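Local coordinates for protein peptidase S15/CocE/NonD (Thaumarchaeota archaeon SCGC AB-539-E09, PDB 4PF1) that is a serine aminopeptidase of the S15 family with an alpha/beta-hydrolase fold, which probably cleaves residues from the N-terminal end of peptides, at residues Asn48-Leu52 with Ala71-Thr75; Arg35-Ile39 with Trp143-Ile148; Pro419-Ala424 with Trp611-Glu615. All coordinates share one frame; numbering follows the deposited sequence.

Contact 1: Asn48-Leu52 with Ala71-Thr75; sequences NTIIL and AERRT
Ile50 sits at the middle of the contact and reaches three residues of the short helix 71-74 and its end. Its branches divide the work. CG2, anti to the backbone N, turns to Thr75 and lies 3.5 Å from Thr75 OG1. CG1 meets the methyl of Ala71, with Ile50 CG1 4.0 Å from Ala71 CB. CD1 runs on to the aliphatic part of Glu72, where Ile50 CD1 is 3.7 Å from Glu72 CG. Beyond it, Leu52 CD1 rests 3.9 Å from Thr75 CG2. Ile50, Leu52, Ala71 and Thr75 are buried. The one hydroxyl among them is satisfied at home: Thr75 OG1 donates to Ala71 O at 2.6 Å, and the same carbonyl also takes the backbone N-H of Thr75. With OG1 held to the helix, CG2 of Thr75 is turned to the two aliphatic side chains.

Strand 46-54 is the second strand of the mixed sheet of an alpha/beta-hydrolase fold, and the helix packs on one side of it. Asp105, on the neighbouring strand 100-105, accepts from Ala71 N and from Asn48 ND2.

The other end is polar and looser, and Glu72 is partly exposed there. Asn48 ND2 donates to Glu72 OE2 at 2.8 Å, with an N-H...O angle of 157°. OE2 lies near the amide plane of Asn48; the bond reaches it on the anti side of the Glu72 carboxylate, a little out of that plane. Amide and carboxylate are steeply turned, 75° apart. A water accepts from Glu72 N and, weakly, from Asn48 ND2.

Contact 2: Arg35-Ile39 with Trp143-Ile148; sequences REEMI and WLVKNI
Strand 35-39 and helix 143-147 run at 125° to each other, with their axes 11.4 Å apart at closest approach. The CA atoms come closest at Ile39 and Trp143 and spread toward Arg35 and Ile148. The helix packs on strand 32-40, outermost in the mixed sheet of the alpha/beta-hydrolase fold. Trp143 CG is anti to the backbone N (chi1 -170°), which swings the indole into the space between. In a CH-pi contact over one face, Ile39 CG1 is 4.1 Å from the centroid of the five-membered ring of Trp143. Asn147 ND2 lies over the opposite face and donates to Trp143 O. At the far rim, Trp143 CH2 meets Glu37 CG at 3.5 Å. Arg35 NH2 comes to the ring edge, 3.4 Å from Trp143 CH2, the guanidinium nearly upright to the ring. Ile148 CD1 lies over one guanidinium face.

Arg35 makes a side-on salt bridge within the strand: NE and NH2 both donate to Glu37 OE2 from one face of the carboxylate. Arg35 NH1 bonds weakly to Asn147 O. A methionine in place of Arg35 would probably leave the Glu37 carboxylate without its charge partner and freer to turn. The paired charges probably offset each other in part beside a partly exposed ring.

Contact 3: Pro419-Ala424 with Trp611-Glu615; sequences PAAKQA and WRTAE
Ala424 and Arg612 are joined by a nearly straight backbone bond, Arg612 N to Ala424 O, 3.1 Å long with an N-H...O angle of 176°. At the other end of the loop Ala614 N donates to Ala420 O at 2.9 Å, more bent at 134°. In both the donor stands above the carbonyl plane. Between them the Thr613 methyl fills the inside of the loop. Thr613 CG2 is 3.3 Å from Lys422 O and 3.4 Å from Ala424 N. Pro419 lays the edge of its ring along the opposing backbone, with Pro419 CG 3.3 Å from Thr613 O. Gln423 crosses Trp611 obliquely. Gln423 CG is 3.7 Å from Trp611 CZ3, and the amide plane is steep to the indole.

The next shell fixes these groups. Thr613 OG1 lies between the backbone N and the carbonyl carbon (chi1 65°) and bonds to Tyr616 N, while CG2 faces the loop. Arg612 extends past the Ala424 methyl, with NH1 3.5 Å from Ala424 CB, and its NE forms a salt bridge with Asp426. Trp611 also meets the Phe425 ring. A water links Ala421 O to Glu615 N on the exposed side.

The loop leads into strand 425-430, which pairs antiparallel with the long strand 606-625. The contact is a surface loop laid against an irregular part of that strand, in the beta-rich C-terminal non-catalytic domain of S15 peptidases.

Overall arrangement
Contacts 1 and 2 are neighbours, with centres about 12 Å apart. They share the edge of the mixed sheet of the catalytic alpha/beta-hydrolase domain. Strand 32-40 is outermost and pairs antiparallel with strand 46-54. Helix 71-74 covers one face of this pair and helix 133-147 the other. Along the chain, both segments of contact 1 fall between the two segments of contact 2. Contact 3 follows much later, on the opposite side of the chain's centre. Its centre is about 61 Å from that of contact 1 and about 67 Å from that of contact 2. Two contacts thus belong to the sheet edge of the hydrolase fold and the third to the beta-rich C-terminal region, consistent with separate catalytic and non-catalytic parts.

Contact 1: Asn48-Leu52 with Ala71-Thr75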
loop_
_atom_site.group_PDB
_atom_site.type_symbol
_atom_site.label_atom_id
_atom_site.label_comp_id
_atom_site.label_asym_id
_atom_site.label_seq_id
_atom_site.Cartn_x
_atom_site.Cartn_y
_atom_site.Cartn_z
ATOM N N ASN A 48 -14.804 -17.525 35.627
ATOM C CA ASN A 48 -14.263 -16.172 35.570
ATOM C C ASN A 48 -15.214 -15.261 34.794
ATOM O O ASN A 48 -15.505 -15.524 33.624
ATOM C CB ASN A 48 -12.867 -16.175 34.950
ATOM C CG ASN A 48 -12.147 -14.861 35.066
ATOM O OD1 ASN A 48 -12.272 -14.136 36.063
ATOM N ND2 ASN A 48 -11.366 -14.528 34.049
ATOM N N THR A 49 -15.742 -14.224 35.468
ATOM C CA THR A 49 -16.746 -13.338 34.887
ATOM C C THR A 49 -16.295 -11.872 34.943
ATOM O O THR A 49 -16.028 -11.340 36.021
ATOM C CB THR A 49 -18.092 -13.558 35.596
ATOM O OG1 THR A 49 -18.301 -14.962 35.775
ATOM C CG2 THR A 49 -19.256 -12.964 34.835
ATOM N N ILE A 50 -16.231 -11.224 33.771
ATOM C CA ILE A 50 -15.809 -9.828 33.640
ATOM C C ILE A 50 -17.040 -8.960 33.414
ATOM O O ILE A 50 -17.686 -9.069 32.373
ATOM C CB ILE A 50 -14.748 -9.654 32.503
ATOM C CG1 ILE A 50 -13.581 -10.696 32.601
ATOM C CG2 ILE A 50 -14.237 -8.205 32.403
ATOM C CD1 ILE A 50 -12.879 -10.858 34.011
ATOM N N ILE A 51 -17.361 -8.107 34.397
ATOM C CA ILE A 51 -18.537 -7.237 34.365
ATOM C C ILE A 51 -18.109 -5.774 34.144
ATOM O O ILE A 51 -17.367 -5.211 34.956
ATOM C CB ILE A 51 -19.375 -7.410 35.667
ATOM C CG1 ILE A 51 -19.695 -8.902 35.935
ATOM C CG2 ILE A 51 -20.660 -6.571 35.617
ATOM C CD1 ILE A 51 -19.668 -9.308 37.412
ATOM N N LEU A 52 -18.579 -5.171 33.043
ATOM C CA LEU A 52 -18.262 -3.784 32.704
ATOM C C LEU A 52 -19.492 -2.907 32.930
ATOM O O LEU A 52 -20.491 -3.033 32.218
ATOM C CB LEU A 52 -17.750 -3.662 31.250
ATOM C CG LEU A 52 -16.640 -4.642 30.823
ATOM C CD1 LEU A 52 -16.401 -4.566 29.338
ATOM C CD2 LEU A 52 -15.336 -4.385 31.581
ATOM N N ALA A 71 -11.996 -14.069 28.186
ATOM C CA ALA A 71 -12.907 -12.971 28.539
ATOM C C ALA A 71 -12.147 -11.689 28.909
ATOM O O ALA A 71 -12.600 -10.598 28.564
ATOM C CB ALA A 71 -13.807 -13.388 29.693
ATOM N N GLU A 72 -10.981 -11.826 29.590
ATOM C CA GLU A 72 -10.142 -10.699 30.002
ATOM C C GLU A 72 -9.478 -10.013 28.789
ATOM O O GLU A 72 -9.182 -8.820 28.858
ATOM C CB GLU A 72 -9.086 -11.145 31.031
ATOM C CG GLU A 72 -9.553 -10.959 32.467
ATOM C CD GLU A 72 -8.773 -11.700 33.539
ATOM O OE1 GLU A 72 -7.585 -11.367 33.753
ATOM O OE2 GLU A 72 -9.378 -12.559 34.219
ATOM N N ARG A 73 -9.281 -10.753 27.676
ATOM C CA ARG A 73 -8.721 -10.183 26.448
ATOM C C ARG A 73 -9.843 -9.672 25.533
ATOM O O ARG A 73 -9.679 -8.624 24.916
ATOM C CB ARG A 73 -7.822 -11.184 25.711
ATOM C CG ARG A 73 -6.860 -10.500 24.728
ATOM C CD ARG A 73 -5.964 -11.478 23.993
ATOM N NE ARG A 73 -6.704 -12.282 23.018
ATOM C CZ ARG A 73 -6.755 -13.610 23.032
ATOM N NH1 ARG A 73 -6.102 -14.298 23.963
ATOM N NH2 ARG A 73 -7.452 -14.263 22.112
ATOM N N ARG A 74 -10.998 -10.384 25.481
ATOM C CA ARG A 74 -12.169 -9.954 24.686
ATOM C C ARG A 74 -12.675 -8.577 25.171
ATOM O O ARG A 74 -13.087 -7.754 24.355
ATOM C CB ARG A 74 -13.315 -10.990 24.756
ATOM C CG ARG A 74 -12.957 -12.403 24.254
ATOM C CD ARG A 74 -13.026 -12.563 22.748
ATOM N NE ARG A 74 -14.388 -12.413 22.238
ATOM C CZ ARG A 74 -14.766 -11.461 21.391
ATOM N NH1 ARG A 74 -13.882 -10.581 20.932
ATOM N NH2 ARG A 74 -16.025 -11.389 20.983
ATOM N N THR A 75 -12.592 -8.327 26.501
ATOM C CA THR A 75 -13.004 -7.071 27.144
ATOM C C THR A 75 -11.856 -6.039 27.182
ATOM O O THR A 75 -11.899 -5.095 27.982
ATOM C CB THR A 75 -13.527 -7.335 28.558
ATOM O OG1 THR A 75 -12.563 -8.097 29.289
ATOM C CG2 THR A 75 -14.868 -8.020 28.561
HETATM O O HOH W 1 -9.898 -14.474 31.213
#

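Contact 2: Arg35-Ile39 with Trp143-Ile148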
loop_
_atom_site.group_PDB
_atom_site.type_symbol
_atom_site.label_atom_id
_atom_site.label_comp_id
_atom_site.label_asym_id
_atom_site.label_seq_id
_atom_site.Cartn_x
_atom_site.Cartn_y
_atom_site.Cartn_z
ATOM N N ARG A 35 -15.533 -5.077 37.058
ATOM C CA ARG A 35 -15.724 -6.030 38.155
ATOM C C ARG A 35 -15.346 -7.437 37.705
ATOM O O ARG A 35 -15.928 -7.958 36.752
ATOM C CB ARG A 35 -17.174 -6.002 38.664
ATOM C CG ARG A 35 -17.385 -5.090 39.859
ATOM C CD ARG A 35 -18.777 -5.246 40.448
ATOM N NE ARG A 35 -18.915 -6.482 41.223
ATOM C CZ ARG A 35 -19.931 -6.741 42.042
ATOM N NH1 ARG A 35 -20.902 -5.851 42.208
ATOM N NH2 ARG A 35 -19.979 -7.886 42.706
ATOM N N GLU A 36 -14.357 -8.042 38.378
ATOM C CA GLU A 36 -13.889 -9.394 38.065
ATOM C C GLU A 36 -14.381 -10.347 39.145
ATOM O O GLU A 36 -14.025 -10.194 40.319
ATOM C CB GLU A 36 -12.359 -9.428 37.929
ATOM C CG GLU A 36 -11.844 -8.542 36.801
ATOM C CD GLU A 36 -10.341 -8.528 36.608
ATOM O OE1 GLU A 36 -9.610 -8.291 37.598
ATOM O OE2 GLU A 36 -9.896 -8.691 35.449
ATOM N N GLU A 37 -15.270 -11.279 38.769
ATOM C CA GLU A 37 -15.887 -12.181 39.737
ATOM C C GLU A 37 -15.728 -13.648 39.366
ATOM O O GLU A 37 -15.884 -14.019 38.202
ATOM C CB GLU A 37 -17.386 -11.853 39.894
ATOM C CG GLU A 37 -17.673 -10.446 40.404
ATOM C CD GLU A 37 -17.413 -10.198 41.879
ATOM O OE1 GLU A 37 -17.389 -11.176 42.659
ATOM O OE2 GLU A 37 -17.263 -9.015 42.259
ATOM N N MET A 38 -15.440 -14.487 40.368
ATOM C CA MET A 38 -15.369 -15.936 40.206
ATOM C C MET A 38 -16.689 -16.506 40.730
ATOM O O MET A 38 -16.823 -16.772 41.928
ATOM C CB MET A 38 -14.138 -16.525 40.933
ATOM C CG MET A 38 -12.810 -16.200 40.255
ATOM S SD MET A 38 -12.567 -17.044 38.663
ATOM C CE MET A 38 -12.055 -18.676 39.221
ATOM N N ILE A 39 -17.708 -16.572 39.844
ATOM C CA ILE A 39 -19.058 -17.007 40.210
ATOM C C ILE A 39 -19.100 -18.530 40.409
ATOM O O ILE A 39 -18.786 -19.281 39.480
ATOM C CB ILE A 39 -20.133 -16.534 39.181
ATOM C CG1 ILE A 39 -20.125 -14.993 39.022
ATOM C CG2 ILE A 39 -21.531 -17.040 39.582
ATOM C CD1 ILE A 39 -20.971 -14.461 37.848
ATOM N N TRP A 143 -26.810 -15.004 39.581
ATOM C CA TRP A 143 -25.840 -14.239 40.362
ATOM C C TRP A 143 -25.800 -12.776 39.895
ATOM O O TRP A 143 -25.794 -11.876 40.731
ATOM C CB TRP A 143 -24.439 -14.863 40.264
ATOM C CG TRP A 143 -23.448 -14.269 41.227
ATOM C CD1 TRP A 143 -23.110 -14.754 42.455
ATOM C CD2 TRP A 143 -22.690 -13.062 41.048
ATOM N NE1 TRP A 143 -22.182 -13.930 43.050
ATOM C CE2 TRP A 143 -21.916 -12.876 42.213
ATOM C CE3 TRP A 143 -22.601 -12.108 40.017
ATOM C CZ2 TRP A 143 -21.048 -11.789 42.371
ATOM C CZ3 TRP A 143 -21.753 -11.023 40.181
ATOM C CH2 TRP A 143 -20.993 -10.868 41.346
ATOM N N LEU A 144 -25.745 -12.549 38.565
ATOM C CA LEU A 144 -25.650 -11.215 37.964
ATOM C C LEU A 144 -26.809 -10.293 38.375
ATOM O O LEU A 144 -26.551 -9.197 38.867
ATOM C CB LEU A 144 -25.565 -11.300 36.428
ATOM C CG LEU A 144 -24.233 -11.784 35.836
ATOM C CD1 LEU A 144 -24.397 -12.157 34.373
ATOM C CD2 LEU A 144 -23.132 -10.741 36.001
ATOM N N VAL A 145 -28.076 -10.740 38.199
ATOM C CA VAL A 145 -29.260 -9.924 38.525
ATOM C C VAL A 145 -29.412 -9.694 40.052
ATOM O O VAL A 145 -30.055 -8.723 40.454
ATOM C CB VAL A 145 -30.576 -10.479 37.904
ATOM C CG1 VAL A 145 -30.526 -10.439 36.381
ATOM C CG2 VAL A 145 -30.900 -11.888 38.411
ATOM N N LYS A 146 -28.813 -10.576 40.884
ATOM C CA LYS A 146 -28.872 -10.467 42.346
ATOM C C LYS A 146 -27.725 -9.630 42.923
ATOM O O LYS A 146 -27.888 -9.056 44.001
ATOM C CB LYS A 146 -28.843 -11.862 42.998
ATOM C CG LYS A 146 -30.190 -12.573 43.040
ATOM C CD LYS A 146 -30.029 -14.000 43.553
ATOM C CE LYS A 146 -31.344 -14.652 43.906
ATOM N NZ LYS A 146 -32.049 -15.172 42.706
ATOM N N ASN A 147 -26.559 -9.586 42.243
ATOM C CA ASN A 147 -25.381 -8.910 42.798
ATOM C C ASN A 147 -24.956 -7.632 42.058
ATOM O O ASN A 147 -24.063 -6.932 42.545
ATOM C CB ASN A 147 -24.208 -9.879 42.892
ATOM C CG ASN A 147 -24.470 -10.998 43.862
ATOM O OD1 ASN A 147 -24.218 -10.880 45.063
ATOM N ND2 ASN A 147 -25.056 -12.083 43.375
ATOM N N ILE A 148 -25.592 -7.304 40.917
ATOM C CA ILE A 148 -25.286 -6.055 40.209
ATOM C C ILE A 148 -26.475 -5.101 40.413
ATOM O O ILE A 148 -27.535 -5.301 39.813
ATOM C CB ILE A 148 -24.912 -6.267 38.706
ATOM C CG1 ILE A 148 -23.775 -7.322 38.519
ATOM C CG2 ILE A 148 -24.577 -4.936 38.015
ATOM C CD1 ILE A 148 -22.405 -7.073 39.313
#

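Contact 3: Pro419-Ala424 with Trp611-Glu615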
loop_
_atom_site.group_PDB
_atom_site.type_symbol
_atom_site.label_atom_id
_atom_site.label_comp_id
_atom_site.label_asym_id
_atom_site.label_seq_id
_atom_site.Cartn_x
_atom_site.Cartn_y
_atom_site.Cartn_z
ATOM N N PRO A 419 -31.280 -31.847 -21.373
ATOM C CA PRO A 419 -30.399 -32.599 -22.294
ATOM C C PRO A 419 -31.121 -33.703 -23.067
ATOM O O PRO A 419 -32.127 -34.240 -22.595
ATOM C CB PRO A 419 -29.336 -33.189 -21.364
ATOM C CG PRO A 419 -30.012 -33.305 -20.049
ATOM C CD PRO A 419 -31.001 -32.182 -19.958
ATOM N N ALA A 420 -30.578 -34.066 -24.246
ATOM C CA ALA A 420 -31.121 -35.127 -25.102
ATOM C C ALA A 420 -30.786 -36.525 -24.538
ATOM O O ALA A 420 -30.006 -36.637 -23.588
ATOM C CB ALA A 420 -30.579 -34.985 -26.520
ATOM N N ALA A 421 -31.379 -37.581 -25.129
ATOM C CA ALA A 421 -31.212 -38.973 -24.692
ATOM C C ALA A 421 -29.807 -39.536 -24.950
ATOM O O ALA A 421 -29.305 -40.297 -24.118
ATOM C CB ALA A 421 -32.245 -39.855 -25.367
ATOM N N LYS A 422 -29.183 -39.185 -26.105
ATOM C CA LYS A 422 -27.858 -39.689 -26.527
ATOM C C LYS A 422 -26.794 -39.575 -25.420
ATOM O O LYS A 422 -26.848 -38.653 -24.600
ATOM C CB LYS A 422 -27.369 -38.969 -27.803
ATOM C CG LYS A 422 -27.176 -37.460 -27.635
ATOM C CD LYS A 422 -26.787 -36.776 -28.926
ATOM C CE LYS A 422 -26.585 -35.296 -28.715
ATOM N NZ LYS A 422 -26.299 -34.588 -29.986
ATOM N N GLN A 423 -25.830 -40.518 -25.410
ATOM C CA GLN A 423 -24.733 -40.552 -24.446
ATOM C C GLN A 423 -23.949 -39.243 -24.490
ATOM O O GLN A 423 -23.537 -38.797 -25.564
ATOM C CB GLN A 423 -23.808 -41.750 -24.713
ATOM C CG GLN A 423 -22.741 -41.947 -23.639
ATOM C CD GLN A 423 -21.774 -43.039 -23.997
ATOM O OE1 GLN A 423 -21.983 -44.215 -23.682
ATOM N NE2 GLN A 423 -20.678 -42.670 -24.647
ATOM N N ALA A 424 -23.794 -38.605 -23.322
ATOM C CA ALA A 424 -23.097 -37.332 -23.176
ATOM C C ALA A 424 -22.595 -37.154 -21.750
ATOM O O ALA A 424 -23.323 -37.420 -20.786
ATOM C CB ALA A 424 -24.018 -36.174 -23.557
ATOM N N TRP A 611 -22.129 -36.600 -16.084
ATOM C CA TRP A 611 -23.086 -36.966 -17.126
ATOM C C TRP A 611 -24.192 -35.925 -17.305
ATOM O O TRP A 611 -24.627 -35.302 -16.340
ATOM C CB TRP A 611 -23.675 -38.351 -16.836
ATOM C CG TRP A 611 -22.702 -39.470 -17.089
ATOM C CD1 TRP A 611 -21.576 -39.761 -16.373
ATOM C CD2 TRP A 611 -22.763 -40.435 -18.150
ATOM N NE1 TRP A 611 -20.929 -40.842 -16.925
ATOM C CE2 TRP A 611 -21.634 -41.273 -18.021
ATOM C CE3 TRP A 611 -23.672 -40.678 -19.195
ATOM C CZ2 TRP A 611 -21.407 -42.359 -18.875
ATOM C CZ3 TRP A 611 -23.435 -41.742 -20.053
ATOM C CH2 TRP A 611 -22.308 -42.562 -19.896
ATOM N N ARG A 612 -24.640 -35.743 -18.557
ATOM C CA ARG A 612 -25.661 -34.758 -18.932
ATOM C C ARG A 612 -26.546 -35.317 -20.054
ATOM O O ARG A 612 -26.389 -34.959 -21.225
ATOM C CB ARG A 612 -25.003 -33.423 -19.351
ATOM C CG ARG A 612 -23.663 -33.590 -20.072
ATOM C CD ARG A 612 -23.163 -32.287 -20.635
ATOM N NE ARG A 612 -21.845 -32.440 -21.250
ATOM C CZ ARG A 612 -21.644 -32.741 -22.529
ATOM N NH1 ARG A 612 -22.676 -32.923 -23.346
ATOM N NH2 ARG A 612 -20.411 -32.855 -23.002
ATOM N N THR A 613 -27.441 -36.249 -19.687
ATOM C CA THR A 613 -28.357 -36.921 -20.617
ATOM C C THR A 613 -29.788 -36.838 -20.080
ATOM O O THR A 613 -29.980 -36.408 -18.948
ATOM C CB THR A 613 -27.935 -38.399 -20.822
ATOM O OG1 THR A 613 -28.070 -39.103 -19.588
ATOM C CG2 THR A 613 -26.514 -38.547 -21.346
ATOM N N ALA A 614 -30.787 -37.276 -20.875
ATOM C CA ALA A 614 -32.194 -37.303 -20.445
ATOM C C ALA A 614 -32.357 -38.149 -19.168
ATOM O O ALA A 614 -33.059 -37.735 -18.241
ATOM C CB ALA A 614 -33.071 -37.862 -21.560
ATOM N N GLU A 615 -31.653 -39.306 -19.111
ATOM C CA GLU A 615 -31.646 -40.240 -17.983
ATOM C C GLU A 615 -30.875 -39.664 -16.784
ATOM O O GLU A 615 -31.330 -39.801 -15.646
ATOM C CB GLU A 615 -31.022 -41.580 -18.422
ATOM C CG GLU A 615 -31.078 -42.681 -17.370
ATOM C CD GLU A 615 -30.512 -44.024 -17.797
ATOM O OE1 GLU A 615 -29.589 -44.047 -18.644
ATOM O OE2 GLU A 615 -30.972 -45.055 -17.255
HETATM O O HOH W 2 -30.319 -40.795 -21.676
#